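Local coordinates for single-stranded-DNA-specific exonuclease RecJ (Thermus thermophilus, PDB 2ZXR), which degrades single-stranded DNA exonucleolytically in the 5' to 3' direction, using divalent metal ions such as magnesium or manganese, at residues 585-591 with 599-605; 274-280 with 305-310; 440-444 with 508-512; 360-365 with 404-410. One frame throughout, in Å; residues are numbered along the deposited sequence.

Interaction 1. Residues 585-591 with 599-605; sequences AGLWLGL and RRVEVAL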
loop_
_atom_site.group_PDB
_atom_site.type_symbol
_atom_site.label_atom_id
_atom_site.label_comp_id
_atom_site.label_asym_id
_atom_site.label_seq_id
_atom_site.Cartn_x
_atom_site.Cartn_y
_atom_site.Cartn_z
ATOM N N ALA A 585 28.012 -7.980 34.996
ATOM C CA ALA A 585 28.322 -9.182 34.226
ATOM C C ALA A 585 28.143 -8.907 32.714
ATOM O O ALA A 585 27.138 -8.333 32.289
ATOM C CB ALA A 585 27.401 -10.303 34.633
ATOM N N GLY A 586 29.116 -9.314 31.912
ATOM C CA GLY A 586 28.990 -9.153 30.475
ATOM C C GLY A 586 28.267 -10.350 29.841
ATOM O O GLY A 586 28.078 -10.404 28.616
ATOM N N LEU A 587 27.870 -11.325 30.664
ATOM C CA LEU A 587 27.171 -12.517 30.167
ATOM C C LEU A 587 25.934 -12.783 31.018
ATOM O O LEU A 587 26.029 -12.823 32.244
ATOM C CB LEU A 587 28.087 -13.741 30.237
ATOM C CG LEU A 587 27.452 -15.026 29.722
ATOM C CD1 LEU A 587 27.361 -14.931 28.187
ATOM C CD2 LEU A 587 28.269 -16.248 30.145
ATOM N N TRP A 588 24.780 -12.973 30.382
ATOM C CA TRP A 588 23.543 -13.210 31.138
ATOM C C TRP A 588 22.940 -14.541 30.764
ATOM O O TRP A 588 22.995 -14.954 29.602
ATOM C CB TRP A 588 22.497 -12.104 30.864
ATOM C CG TRP A 588 22.857 -10.681 31.290
ATOM C CD1 TRP A 588 23.945 -10.276 32.024
ATOM C CD2 TRP A 588 22.087 -9.492 31.039
ATOM N NE1 TRP A 588 23.896 -8.908 32.245
ATOM C CE2 TRP A 588 22.767 -8.408 31.648
ATOM C CE3 TRP A 588 20.890 -9.240 30.359
ATOM C CZ2 TRP A 588 22.286 -7.092 31.590
ATOM C CZ3 TRP A 588 20.411 -7.923 30.305
ATOM C CH2 TRP A 588 21.110 -6.876 30.917
ATOM N N LEU A 589 22.354 -15.218 31.741
ATOM C CA LEU A 589 21.737 -16.508 31.487
ATOM C C LEU A 589 20.227 -16.377 31.626
ATOM O O LEU A 589 19.507 -17.362 31.597
ATOM C CB LEU A 589 22.256 -17.536 32.487
ATOM C CG LEU A 589 23.755 -17.809 32.436
ATOM C CD1 LEU A 589 24.118 -18.873 33.475
ATOM C CD2 LEU A 589 24.141 -18.286 31.040
ATOM N N GLY A 590 19.763 -15.143 31.792
ATOM C CA GLY A 590 18.353 -14.905 31.956
ATOM C C GLY A 590 18.154 -13.417 31.858
ATOM O O GLY A 590 19.115 -12.667 31.629
ATOM N N LEU A 591 16.911 -12.988 32.049
ATOM C CA LEU A 591 16.559 -11.586 31.928
ATOM C C LEU A 591 16.424 -10.873 33.265
ATOM O O LEU A 591 15.757 -11.366 34.174
ATOM C CB LEU A 591 15.227 -11.458 31.159
ATOM C CG LEU A 591 15.128 -12.236 29.847
ATOM C CD1 LEU A 591 13.780 -11.975 29.183
ATOM C CD2 LEU A 591 16.256 -11.817 28.933
ATOM N N ARG A 599 25.257 -1.070 28.843
ATOM C CA ARG A 599 25.838 -2.365 29.158
ATOM C C ARG A 599 26.653 -3.034 28.068
ATOM O O ARG A 599 27.876 -3.142 28.170
ATOM C CB ARG A 599 24.706 -3.329 29.552
ATOM C CG ARG A 599 24.164 -3.140 30.948
ATOM C CD ARG A 599 24.996 -3.932 31.948
ATOM N NE ARG A 599 26.424 -3.668 31.805
ATOM C CZ ARG A 599 27.379 -4.501 32.213
ATOM N NH1 ARG A 599 27.046 -5.648 32.792
ATOM N NH2 ARG A 599 28.665 -4.190 32.041
ATOM N N ARG A 600 25.955 -3.484 27.037
ATOM C CA ARG A 600 26.545 -4.231 25.927
ATOM C C ARG A 600 26.875 -5.582 26.542
ATOM O O ARG A 600 27.947 -5.796 27.139
ATOM C CB ARG A 600 27.797 -3.577 25.371
ATOM C CG ARG A 600 28.068 -3.950 23.895
ATOM C CD ARG A 600 28.339 -5.449 23.687
ATOM N NE ARG A 600 28.700 -5.779 22.298
ATOM C CZ ARG A 600 29.073 -6.991 21.871
ATOM N NH1 ARG A 600 29.375 -7.184 20.594
ATOM N NH2 ARG A 600 29.147 -8.013 22.710
ATOM N N VAL A 601 25.921 -6.491 26.413
ATOM C CA VAL A 601 26.057 -7.811 26.998
ATOM C C VAL A 601 25.639 -8.925 26.060
ATOM O O VAL A 601 25.011 -8.686 25.019
ATOM C CB VAL A 601 25.208 -7.900 28.283
ATOM C CG1 VAL A 601 25.725 -6.908 29.307
ATOM C CG2 VAL A 601 23.728 -7.594 27.961
ATOM N N GLU A 602 25.998 -10.150 26.437
ATOM C CA GLU A 602 25.636 -11.324 25.651
ATOM C C GLU A 602 24.601 -12.027 26.494
ATOM O O GLU A 602 24.785 -12.214 27.705
ATOM C CB GLU A 602 26.854 -12.201 25.406
ATOM C CG GLU A 602 27.826 -11.506 24.495
ATOM C CD GLU A 602 28.990 -12.381 24.152
ATOM O OE1 GLU A 602 30.076 -12.142 24.715
ATOM O OE2 GLU A 602 28.819 -13.311 23.335
ATOM N N VAL A 603 23.494 -12.386 25.858
ATOM C CA VAL A 603 22.410 -12.984 26.588
ATOM C C VAL A 603 21.991 -14.331 26.075
ATOM O O VAL A 603 21.815 -14.537 24.877
ATOM C CB VAL A 603 21.192 -12.038 26.582
ATOM C CG1 VAL A 603 20.055 -12.621 27.408
ATOM C CG2 VAL A 603 21.618 -10.665 27.088
ATOM N N ALA A 604 21.851 -15.258 27.005
ATOM C CA ALA A 604 21.414 -16.600 26.685
ATOM C C ALA A 604 20.170 -16.814 27.548
ATOM O O ALA A 604 19.982 -16.143 28.565
ATOM C CB ALA A 604 22.502 -17.613 27.050
ATOM N N LEU A 605 19.305 -17.723 27.127
ATOM C CA LEU A 605 18.109 -18.006 27.903
ATOM C C LEU A 605 18.244 -19.445 28.306
ATOM O O LEU A 605 18.389 -19.789 29.485
ATOM C CB LEU A 605 16.864 -17.854 27.045
ATOM C CG LEU A 605 16.591 -16.458 26.506
ATOM C CD1 LEU A 605 15.428 -16.549 25.517
ATOM C CD2 LEU A 605 16.308 -15.504 27.667
HETATM O O HOH W 1 30.279 -9.851 27.061
#

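Interaction 2. Residues 274-280 with 305-310; sequences AASRLGE and RLNARR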
loop_
_atom_site.group_PDB
_atom_site.type_symbol
_atom_site.label_atom_id
_atom_site.label_comp_id
_atom_site.label_asym_id
_atom_site.label_seq_id
_atom_site.Cartn_x
_atom_site.Cartn_y
_atom_site.Cartn_z
ATOM N N ALA A 274 -9.703 1.872 -20.016
ATOM C CA ALA A 274 -9.465 1.235 -21.308
ATOM C C ALA A 274 -10.183 1.968 -22.423
ATOM O O ALA A 274 -9.666 2.061 -23.529
ATOM C CB ALA A 274 -9.924 -0.231 -21.279
ATOM N N ALA A 275 -11.384 2.469 -22.131
ATOM C CA ALA A 275 -12.178 3.183 -23.132
ATOM C C ALA A 275 -11.410 4.405 -23.573
ATOM O O ALA A 275 -11.279 4.700 -24.765
ATOM C CB ALA A 275 -13.539 3.609 -22.547
ATOM N N SER A 276 -10.885 5.112 -22.593
ATOM C CA SER A 276 -10.127 6.302 -22.881
ATOM C C SER A 276 -8.798 5.978 -23.560
ATOM O O SER A 276 -8.464 6.597 -24.565
ATOM C CB SER A 276 -9.893 7.088 -21.592
ATOM O OG SER A 276 -9.059 8.199 -21.851
ATOM N N ARG A 277 -8.043 5.015 -23.026
ATOM C CA ARG A 277 -6.754 4.663 -23.610
ATOM C C ARG A 277 -6.966 4.240 -25.060
ATOM O O ARG A 277 -6.079 4.387 -25.878
ATOM C CB ARG A 277 -6.075 3.495 -22.872
ATOM C CG ARG A 277 -5.848 3.620 -21.351
ATOM C CD ARG A 277 -5.681 2.169 -20.756
ATOM N NE ARG A 277 -5.623 2.072 -19.289
ATOM C CZ ARG A 277 -4.704 2.674 -18.525
ATOM N NH1 ARG A 277 -3.759 3.413 -19.089
ATOM N NH2 ARG A 277 -4.732 2.554 -17.198
ATOM N N LEU A 278 -8.151 3.716 -25.371
ATOM C CA LEU A 278 -8.446 3.253 -26.720
ATOM C C LEU A 278 -9.206 4.244 -27.632
ATOM O O LEU A 278 -9.699 3.879 -28.704
ATOM C CB LEU A 278 -9.183 1.902 -26.633
ATOM C CG LEU A 278 -8.352 0.643 -26.941
ATOM C CD1 LEU A 278 -6.903 0.821 -26.493
ATOM C CD2 LEU A 278 -8.985 -0.579 -26.291
ATOM N N GLY A 279 -9.291 5.499 -27.219
ATOM C CA GLY A 279 -9.989 6.475 -28.043
ATOM C C GLY A 279 -11.507 6.416 -27.997
ATOM O O GLY A 279 -12.176 6.917 -28.907
ATOM N N GLU A 280 -12.081 5.798 -26.974
ATOM C CA GLU A 280 -13.541 5.782 -26.892
ATOM C C GLU A 280 -14.010 6.306 -25.530
ATOM O O GLU A 280 -14.933 5.777 -24.926
ATOM C CB GLU A 280 -14.105 4.378 -27.212
ATOM C CG GLU A 280 -14.017 4.039 -28.730
ATOM C CD GLU A 280 -14.571 2.660 -29.145
ATOM O OE1 GLU A 280 -13.819 1.892 -29.806
ATOM O OE2 GLU A 280 -15.748 2.328 -28.853
ATOM N N ARG A 305 -15.647 -4.977 -23.778
ATOM C CA ARG A 305 -14.962 -5.274 -25.013
ATOM C C ARG A 305 -13.690 -4.448 -25.154
ATOM O O ARG A 305 -12.655 -4.954 -25.572
ATOM C CB ARG A 305 -15.870 -5.010 -26.210
ATOM C CG ARG A 305 -15.326 -5.662 -27.469
ATOM C CD ARG A 305 -15.763 -4.937 -28.725
ATOM N NE ARG A 305 -15.213 -3.589 -28.768
ATOM C CZ ARG A 305 -15.946 -2.508 -28.981
ATOM N NH1 ARG A 305 -17.250 -2.646 -29.170
ATOM N NH2 ARG A 305 -15.381 -1.303 -29.001
ATOM N N LEU A 306 -13.765 -3.168 -24.810
ATOM C CA LEU A 306 -12.584 -2.321 -24.915
ATOM C C LEU A 306 -11.481 -2.802 -23.955
ATOM O O LEU A 306 -10.295 -2.818 -24.308
ATOM C CB LEU A 306 -12.951 -0.862 -24.617
ATOM C CG LEU A 306 -13.743 -0.181 -25.738
ATOM C CD1 LEU A 306 -14.548 0.969 -25.161
ATOM C CD2 LEU A 306 -12.773 0.298 -26.865
ATOM N N ASN A 307 -11.876 -3.182 -22.744
ATOM C CA ASN A 307 -10.913 -3.669 -21.757
ATOM C C ASN A 307 -10.259 -4.985 -22.217
ATOM O O ASN A 307 -9.077 -5.211 -21.968
ATOM C CB ASN A 307 -11.604 -3.878 -20.411
ATOM C CG ASN A 307 -10.619 -4.156 -19.293
ATOM O OD1 ASN A 307 -9.771 -3.318 -18.965
ATOM N ND2 ASN A 307 -10.727 -5.333 -18.699
ATOM N N ALA A 308 -11.029 -5.836 -22.894
ATOM C CA ALA A 308 -10.499 -7.103 -23.409
ATOM C C ALA A 308 -9.497 -6.806 -24.525
ATOM O O ALA A 308 -8.496 -7.512 -24.688
ATOM C CB ALA A 308 -11.641 -7.997 -23.949
ATOM N N ARG A 309 -9.768 -5.754 -25.293
ATOM C CA ARG A 309 -8.869 -5.353 -26.371
ATOM C C ARG A 309 -7.574 -4.811 -25.744
ATOM O O ARG A 309 -6.481 -5.210 -26.118
ATOM C CB ARG A 309 -9.548 -4.296 -27.246
ATOM C CG ARG A 309 -8.695 -3.705 -28.382
ATOM C CD ARG A 309 -8.147 -4.781 -29.341
ATOM N NE ARG A 309 -7.478 -4.174 -30.494
ATOM C CZ ARG A 309 -6.689 -4.827 -31.346
ATOM N NH1 ARG A 309 -6.455 -6.126 -31.184
ATOM N NH2 ARG A 309 -6.123 -4.182 -32.360
ATOM N N ARG A 310 -7.706 -3.917 -24.772
ATOM C CA ARG A 310 -6.551 -3.354 -24.087
ATOM C C ARG A 310 -5.705 -4.507 -23.524
ATOM O O ARG A 310 -4.477 -4.514 -23.659
ATOM C CB ARG A 310 -7.016 -2.419 -22.955
ATOM C CG ARG A 310 -5.899 -1.680 -22.177
ATOM C CD ARG A 310 -5.412 -2.501 -20.963
ATOM N NE ARG A 310 -6.487 -2.815 -20.005
ATOM C CZ ARG A 310 -6.310 -3.505 -18.878
ATOM N NH1 ARG A 310 -5.104 -3.954 -18.551
ATOM N NH2 ARG A 310 -7.335 -3.777 -18.079
HETATM O O HOH W 2 -7.490 -0.709 -18.735
#

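Interaction 3. Residues 440-444 with 508-512; sequences LPQVF and LLSEN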
loop_
_atom_site.group_PDB
_atom_site.type_symbol
_atom_site.label_atom_id
_atom_site.label_comp_id
_atom_site.label_asym_id
_atom_site.label_seq_id
_atom_site.Cartn_x
_atom_site.Cartn_y
_atom_site.Cartn_z
ATOM N N LEU A 440 -5.981 -15.747 15.425
ATOM C CA LEU A 440 -6.144 -15.182 14.085
ATOM C C LEU A 440 -7.504 -14.561 13.725
ATOM O O LEU A 440 -7.565 -13.517 13.070
ATOM C CB LEU A 440 -5.738 -16.225 13.051
ATOM C CG LEU A 440 -4.265 -16.657 13.202
ATOM C CD1 LEU A 440 -3.890 -17.543 12.022
ATOM C CD2 LEU A 440 -3.337 -15.409 13.268
ATOM N N PRO A 441 -8.610 -15.203 14.115
ATOM C CA PRO A 441 -9.933 -14.638 13.801
ATOM C C PRO A 441 -10.096 -13.249 14.433
ATOM O O PRO A 441 -10.493 -12.268 13.755
ATOM C CB PRO A 441 -10.906 -15.667 14.401
ATOM C CG PRO A 441 -10.136 -16.975 14.221
ATOM C CD PRO A 441 -8.711 -16.589 14.609
ATOM N N GLN A 442 -9.753 -13.153 15.716
ATOM C CA GLN A 442 -9.879 -11.888 16.415
ATOM C C GLN A 442 -8.943 -10.854 15.813
ATOM O O GLN A 442 -9.319 -9.687 15.667
ATOM C CB GLN A 442 -9.584 -12.052 17.920
ATOM C CG GLN A 442 -9.656 -10.741 18.738
ATOM C CD GLN A 442 -11.044 -10.106 18.742
ATOM O OE1 GLN A 442 -11.204 -8.925 19.094
ATOM N NE2 GLN A 442 -12.058 -10.885 18.361
ATOM N N VAL A 443 -7.716 -11.267 15.492
ATOM C CA VAL A 443 -6.783 -10.325 14.900
ATOM C C VAL A 443 -7.366 -9.869 13.563
ATOM O O VAL A 443 -7.354 -8.683 13.252
ATOM C CB VAL A 443 -5.383 -10.945 14.674
ATOM C CG1 VAL A 443 -4.526 -9.994 13.794
ATOM C CG2 VAL A 443 -4.680 -11.146 16.042
ATOM N N PHE A 444 -7.866 -10.821 12.775
ATOM C CA PHE A 444 -8.455 -10.475 11.496
ATOM C C PHE A 444 -9.585 -9.475 11.660
ATOM O O PHE A 444 -9.608 -8.474 10.966
ATOM C CB PHE A 444 -8.991 -11.700 10.771
ATOM C CG PHE A 444 -9.563 -11.378 9.421
ATOM C CD1 PHE A 444 -8.735 -11.273 8.309
ATOM C CD2 PHE A 444 -10.934 -11.112 9.272
ATOM C CE1 PHE A 444 -9.257 -10.903 7.048
ATOM C CE2 PHE A 444 -11.472 -10.738 8.023
ATOM C CZ PHE A 444 -10.631 -10.635 6.913
ATOM N N LEU A 508 -0.231 -12.044 4.048
ATOM C CA LEU A 508 -1.498 -11.400 4.384
ATOM C C LEU A 508 -2.379 -12.371 5.162
ATOM O O LEU A 508 -2.586 -13.511 4.724
ATOM C CB LEU A 508 -2.223 -10.993 3.092
ATOM C CG LEU A 508 -1.465 -10.000 2.210
ATOM C CD1 LEU A 508 -1.958 -10.075 0.726
ATOM C CD2 LEU A 508 -1.675 -8.588 2.804
ATOM N N LEU A 509 -2.900 -11.924 6.298
ATOM C CA LEU A 509 -3.787 -12.755 7.107
ATOM C C LEU A 509 -5.100 -12.787 6.324
ATOM O O LEU A 509 -5.714 -11.744 6.087
ATOM C CB LEU A 509 -4.057 -12.118 8.474
ATOM C CG LEU A 509 -4.325 -13.055 9.669
ATOM C CD1 LEU A 509 -5.279 -12.372 10.590
ATOM C CD2 LEU A 509 -4.840 -14.442 9.263
ATOM N N SER A 510 -5.547 -13.973 5.945
ATOM C CA SER A 510 -6.763 -14.065 5.155
ATOM C C SER A 510 -7.892 -14.856 5.807
ATOM O O SER A 510 -7.658 -15.823 6.554
ATOM C CB SER A 510 -6.435 -14.716 3.811
ATOM O OG SER A 510 -5.193 -14.248 3.348
ATOM N N GLU A 511 -9.118 -14.428 5.510
ATOM C CA GLU A 511 -10.312 -15.115 5.991
ATOM C C GLU A 511 -10.870 -15.713 4.707
ATOM O O GLU A 511 -11.453 -14.996 3.897
ATOM C CB GLU A 511 -11.327 -14.138 6.587
ATOM C CG GLU A 511 -12.603 -14.827 7.125
ATOM C CD GLU A 511 -13.585 -13.852 7.793
ATOM O OE1 GLU A 511 -14.190 -13.029 7.079
ATOM O OE2 GLU A 511 -13.748 -13.898 9.037
ATOM N N ASN A 512 -10.660 -17.007 4.503
ATOM C CA ASN A 512 -11.149 -17.660 3.296
ATOM C C ASN A 512 -12.449 -18.407 3.568
ATOM O O ASN A 512 -12.533 -19.228 4.475
ATOM C CB ASN A 512 -10.097 -18.632 2.744
ATOM C CG ASN A 512 -8.813 -17.929 2.352
ATOM O OD1 ASN A 512 -8.845 -16.833 1.814
ATOM N ND2 ASN A 512 -7.680 -18.568 2.610
#

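Interaction 4. Residues 360-365 with 404-410; sequences FLVAQG and EALFPAF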
loop_
_atom_site.group_PDB
_atom_site.type_symbol
_atom_site.label_atom_id
_atom_site.label_comp_id
_atom_site.label_asym_id
_atom_site.label_seq_id
_atom_site.Cartn_x
_atom_site.Cartn_y
_atom_site.Cartn_z
ATOM N N PHE A 360 11.779 2.678 -20.037
ATOM C CA PHE A 360 11.500 3.667 -21.063
ATOM C C PHE A 360 11.065 2.877 -22.298
ATOM O O PHE A 360 11.802 2.012 -22.776
ATOM C CB PHE A 360 12.768 4.455 -21.435
ATOM C CG PHE A 360 13.408 5.179 -20.289
ATOM C CD1 PHE A 360 14.024 4.471 -19.251
ATOM C CD2 PHE A 360 13.367 6.559 -20.228
ATOM C CE1 PHE A 360 14.590 5.142 -18.159
ATOM C CE2 PHE A 360 13.920 7.236 -19.150
ATOM C CZ PHE A 360 14.531 6.525 -18.111
ATOM N N LEU A 361 9.886 3.186 -22.819
ATOM C CA LEU A 361 9.353 2.523 -24.003
ATOM C C LEU A 361 8.976 3.590 -25.013
ATOM O O LEU A 361 8.455 4.669 -24.644
ATOM C CB LEU A 361 8.085 1.733 -23.645
ATOM C CG LEU A 361 8.176 0.246 -23.286
ATOM C CD1 LEU A 361 9.487 -0.085 -22.601
ATOM C CD2 LEU A 361 6.944 -0.135 -22.455
ATOM N N VAL A 362 9.234 3.291 -26.281
ATOM C CA VAL A 362 8.922 4.201 -27.380
ATOM C C VAL A 362 8.116 3.403 -28.378
ATOM O O VAL A 362 8.471 2.270 -28.687
ATOM C CB VAL A 362 10.198 4.683 -28.090
ATOM C CG1 VAL A 362 9.825 5.550 -29.301
ATOM C CG2 VAL A 362 11.067 5.462 -27.128
ATOM N N ALA A 363 7.022 3.965 -28.863
ATOM C CA ALA A 363 6.189 3.275 -29.860
ATOM C C ALA A 363 5.559 4.350 -30.685
ATOM O O ALA A 363 4.958 5.273 -30.138
ATOM C CB ALA A 363 5.105 2.437 -29.205
ATOM N N GLN A 364 5.712 4.250 -32.000
ATOM C CA GLN A 364 5.135 5.244 -32.895
ATOM C C GLN A 364 5.545 6.677 -32.505
ATOM O O GLN A 364 4.755 7.618 -32.597
ATOM C CB GLN A 364 3.596 5.082 -32.914
ATOM C CG GLN A 364 3.201 3.697 -33.455
ATOM C CD GLN A 364 1.713 3.537 -33.709
ATOM O OE1 GLN A 364 0.956 3.098 -32.834
ATOM N NE2 GLN A 364 1.286 3.885 -34.913
ATOM N N GLY A 365 6.784 6.833 -32.063
ATOM C CA GLY A 365 7.275 8.151 -31.716
ATOM C C GLY A 365 6.789 8.729 -30.404
ATOM O O GLY A 365 7.111 9.872 -30.059
ATOM N N GLU A 404 11.823 8.462 -33.694
ATOM C CA GLU A 404 12.423 7.161 -33.404
ATOM C C GLU A 404 13.838 6.975 -33.955
ATOM O O GLU A 404 14.570 6.079 -33.518
ATOM C CB GLU A 404 11.513 6.038 -33.902
ATOM C CG GLU A 404 10.164 6.021 -33.206
ATOM C CD GLU A 404 9.279 4.842 -33.636
ATOM O OE1 GLU A 404 9.604 4.182 -34.646
ATOM O OE2 GLU A 404 8.256 4.580 -32.965
ATOM N N ALA A 405 14.247 7.818 -34.896
ATOM C CA ALA A 405 15.592 7.687 -35.480
ATOM C C ALA A 405 16.644 8.003 -34.432
ATOM O O ALA A 405 17.772 7.543 -34.516
ATOM C CB ALA A 405 15.756 8.632 -36.699
ATOM N N LEU A 406 16.248 8.777 -33.429
ATOM C CA LEU A 406 17.149 9.168 -32.351
ATOM C C LEU A 406 17.149 8.174 -31.175
ATOM O O LEU A 406 17.777 8.432 -30.144
ATOM C CB LEU A 406 16.745 10.551 -31.837
ATOM C CG LEU A 406 16.922 11.691 -32.841
ATOM C CD1 LEU A 406 16.396 13.000 -32.253
ATOM C CD2 LEU A 406 18.430 11.784 -33.211
ATOM N N PHE A 407 16.452 7.049 -31.330
ATOM C CA PHE A 407 16.375 6.063 -30.251
ATOM C C PHE A 407 17.726 5.562 -29.716
ATOM O O PHE A 407 17.953 5.559 -28.501
ATOM C CB PHE A 407 15.514 4.865 -30.687
ATOM C CG PHE A 407 15.318 3.833 -29.607
ATOM C CD1 PHE A 407 14.422 4.062 -28.555
ATOM C CD2 PHE A 407 16.044 2.639 -29.627
ATOM C CE1 PHE A 407 14.249 3.102 -27.525
ATOM C CE2 PHE A 407 15.887 1.671 -28.608
ATOM C CZ PHE A 407 14.981 1.904 -27.550
ATOM N N PRO A 408 18.636 5.103 -30.603
ATOM C CA PRO A 408 19.908 4.641 -30.022
ATOM C C PRO A 408 20.610 5.708 -29.169
ATOM O O PRO A 408 21.167 5.398 -28.112
ATOM C CB PRO A 408 20.733 4.237 -31.244
ATOM C CG PRO A 408 19.647 3.729 -32.234
ATOM C CD PRO A 408 18.558 4.808 -32.048
ATOM N N ALA A 409 20.559 6.960 -29.607
ATOM C CA ALA A 409 21.210 8.041 -28.884
ATOM C C ALA A 409 20.499 8.283 -27.555
ATOM O O ALA A 409 21.131 8.543 -26.518
ATOM C CB ALA A 409 21.196 9.316 -29.729
ATOM N N PHE A 410 19.174 8.205 -27.602
ATOM C CA PHE A 410 18.337 8.398 -26.422
ATOM C C PHE A 410 18.667 7.312 -25.410
ATOM O O PHE A 410 18.819 7.585 -24.220
ATOM C CB PHE A 410 16.862 8.296 -26.808
ATOM C CG PHE A 410 15.921 8.330 -25.629
ATOM C CD1 PHE A 410 15.677 9.522 -24.942
ATOM C CD2 PHE A 410 15.290 7.164 -25.201
ATOM C CE1 PHE A 410 14.810 9.542 -23.841
ATOM C CE2 PHE A 410 14.426 7.174 -24.107
ATOM C CZ PHE A 410 14.184 8.354 -23.427
#

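Interaction 1. Residues 585-591 with 599-605
Leu-587 and Trp-588 pair with Glu-602 and Val-603 as neighbouring parallel strands inside the parallel sheet of the RecJ C-terminal domain, flanked by strand 558-560 on one side and 541-543 on the other. Three backbone bonds join the two segments: Glu-602 N to Gly-586 O (3.0 Å), Trp-588 N to Glu-602 O (2.8 Å) and Ala-604 N to Trp-588 O (2.9 Å). Glu-602 thus gives its N-H and accepts through its carbonyl on the same partner segment, as parallel pairing requires. On the face carrying Leu-587 and Glu-602, Leu-587 CD1 lies 3.9 Å from Glu-602 CB, while the Glu-602 carboxylate reaches Arg-552 in a salt bridge and shares a water with Gly-586 O. The other face is built on the Trp-588 indole. Val-603 CG2 touches Trp-588 CE3 at 3.6 Å, and helix 643-655 covers this side through Phe-646, which meets Val-603. Farther on, Leu-591 CD2 packs against Leu-605 CD2. Trp-588 CG stands anti to its carbonyl carbon (chi1 -63°), which swings the indole back over Val-601, whose CG2 sits 3.7 Å from the six-membered ring centroid, just 4° off the ring normal.

Interaction 2. Residues 274-280 with 305-310
Leu-306 leaves the 305-310 helix with its CB heading for the 274-280 segment. From CB the first torsion (chi1 -73°) sets CG anti to the carbonyl carbon, and beyond CG the two methyls divide the work, CD1 mainly on Ala-275, CD2 on Leu-278 and Glu-280. Leu-306 CD1 rests 3.8 Å from Ala-275 CB and close to its CA as well. Leu-306 CD2 turns to the residues after the helix end, with Leu-278 CD2 at 3.9 Å and Glu-280 OE1 at 3.5 Å. Leu-278 CD2 also presses on the backbone, 3.3 Å from Leu-306 O, and lies against Arg-309 CG.

This is the packing of two helices, 261-277 and 293-321, at the point where the first one stops. A Schellman motif ends it: Glu-280 N bonds to Ala-275 O and Gly-279 N to Ser-276 O, with Gly-279 at positive phi. The turn brings Leu-278 and Glu-280 round to the second helix. Glu-280 OE1 makes a long salt bridge of 3.6 Å to Arg-305 NH2, their planes 41° apart; Glu-280 OE2 is paired with Lys-283, and Arg-305 NH1 with Glu-302.

One turn before the helix end, Ala-274 CB fits closely against Asn-307 CA at 3.6 Å and touches Arg-310 CB. The Arg-310 guanidinium is steadied from both directions along its own helix: NH2 donates to Asn-307 OD1 near the guanidinium plane (2.6 Å, 164° at the hydrogen), and NH1 pairs with Glu-314. Arg-277 CD crosses Arg-310 CG at a slant, and both side chains touch Ile-346 of helix 341-355.

Interaction 3. Residues 440-444 with 508-512
Leu-509 and Glu-511 reach from strand 508-512 to helix 440-444, packing the helix across the strand in the RecJ OB domain. The short axes run 9.0 Å apart, nearly perpendicular at 102°. Strand 503-514, of which this is a part, pairs antiparallel with 517-528 in the large mixed sheet, and the helix lies on one side of it.

Leu-508 enters only through its carbonyl O, which accepts from Ser-510 OG. Leu-509, buried, is the main wedge. Its CD1 enters the first turn of the helix, 3.6 Å from Leu-440 O and 3.8 Å from Phe-444 CB, with Val-443 CG1 a little farther off. Leu-440 O is already bonded to Phe-444 N, so the methyl lies against an oxygen engaged within the helix. Leu-509 CD2 turns instead to Leu-440 CD1, 4.3 Å away. The carbonyl O of Leu-509 lies at the edge of the Phe-444 ring, in its plane, 3.8 Å from CE1.

Ser-510 turns its side chain away from the helix, and its backbone bonds to that of Glu-521 on strand 517-528. Glu-511 points back toward the helix. With CG opposite the backbone N (chi1 -179°) and the chain extended beyond it, the side chain crosses Phe-444 at about a right angle, OE1 near CE2 and the carboxylate plane 38° from the ring; OE2 goes on to Tyr-520 OH. Phe-444 CG, opposite its own N, carries the ring out to the strand, where Glu-511 CB stands over its face, offset toward the rim, 3.6 Å from Phe-444 CZ.

Interaction 4. Residues 360-365 with 404-410
Apolar packing and one carboxylate grip tie strand 360-363 to the 404-410 segment, where a 3-10 turn leads into helix 407-419 of the DHHA1 domain. Phe-360 and Val-362 point from the same face of the strand toward the helix. Val-362 divides its two methyls: CG2 meets the edge of the Phe-407 ring, 3.9 Å from CD1, and CG1 lies 3.9 Å from Glu-404 CG. Phe-407 also leans on Val-333 and Leu-335 of the neighbouring strand 332-335.

The aromatic contact is between Phe-360 and Phe-410. Their rings are inclined at 68° with centroids 6.0 Å apart, and the closest atoms are Phe-360 CD2 and Phe-410 CZ at 3.8 Å. Phe-410 holds CG opposite its backbone N (chi1 174°), which carries the ring out from the helix to the strand; Leu-381 of helix 377-383 touches both side chains, and Phe-400 meets Phe-410.

The polar contact belongs to Glu-404. Its chain runs extended beyond CG to the turn after the strand, where Gly-365 N donates to Glu-404 OE2 at 2.8 Å, approaching from above the carboxylate plane. Gln-364 N lies 2.7 Å from Glu-404 OE2.

Gln-364 and Gly-365, both at positive phi, form the two-residue turn of the beta hairpin of strands 359-363 and 366-370. Through its bond from Gly-365 N, the negative charge of Glu-404 would probably help to hold this turn, while the aromatic side chains pack the helix on the sheet.

How the interactions relate
The four contacts are spread along the chain in series and none touches another. Interactions 2 and 4 are the nearest pair, with centres 25 Å apart and nearest atoms about 10 Å; helix 341-355 is in contact with both, touching Arg-277 and Arg-310 of the one and Leu-361 of the other. Interaction 2 is also the one nearer the metal site, though not part of it: the Arg-277 side chain is about 7 Å from that of Asp-82, a manganese ligand, and about 12 Å from the bound magnesium. Interaction 3, in the OB domain, is centred 37 Å from both interactions 1 and 2. Interaction 1, in the C-terminal domain, lies farthest out, its centre 65 Å from that of interaction 2.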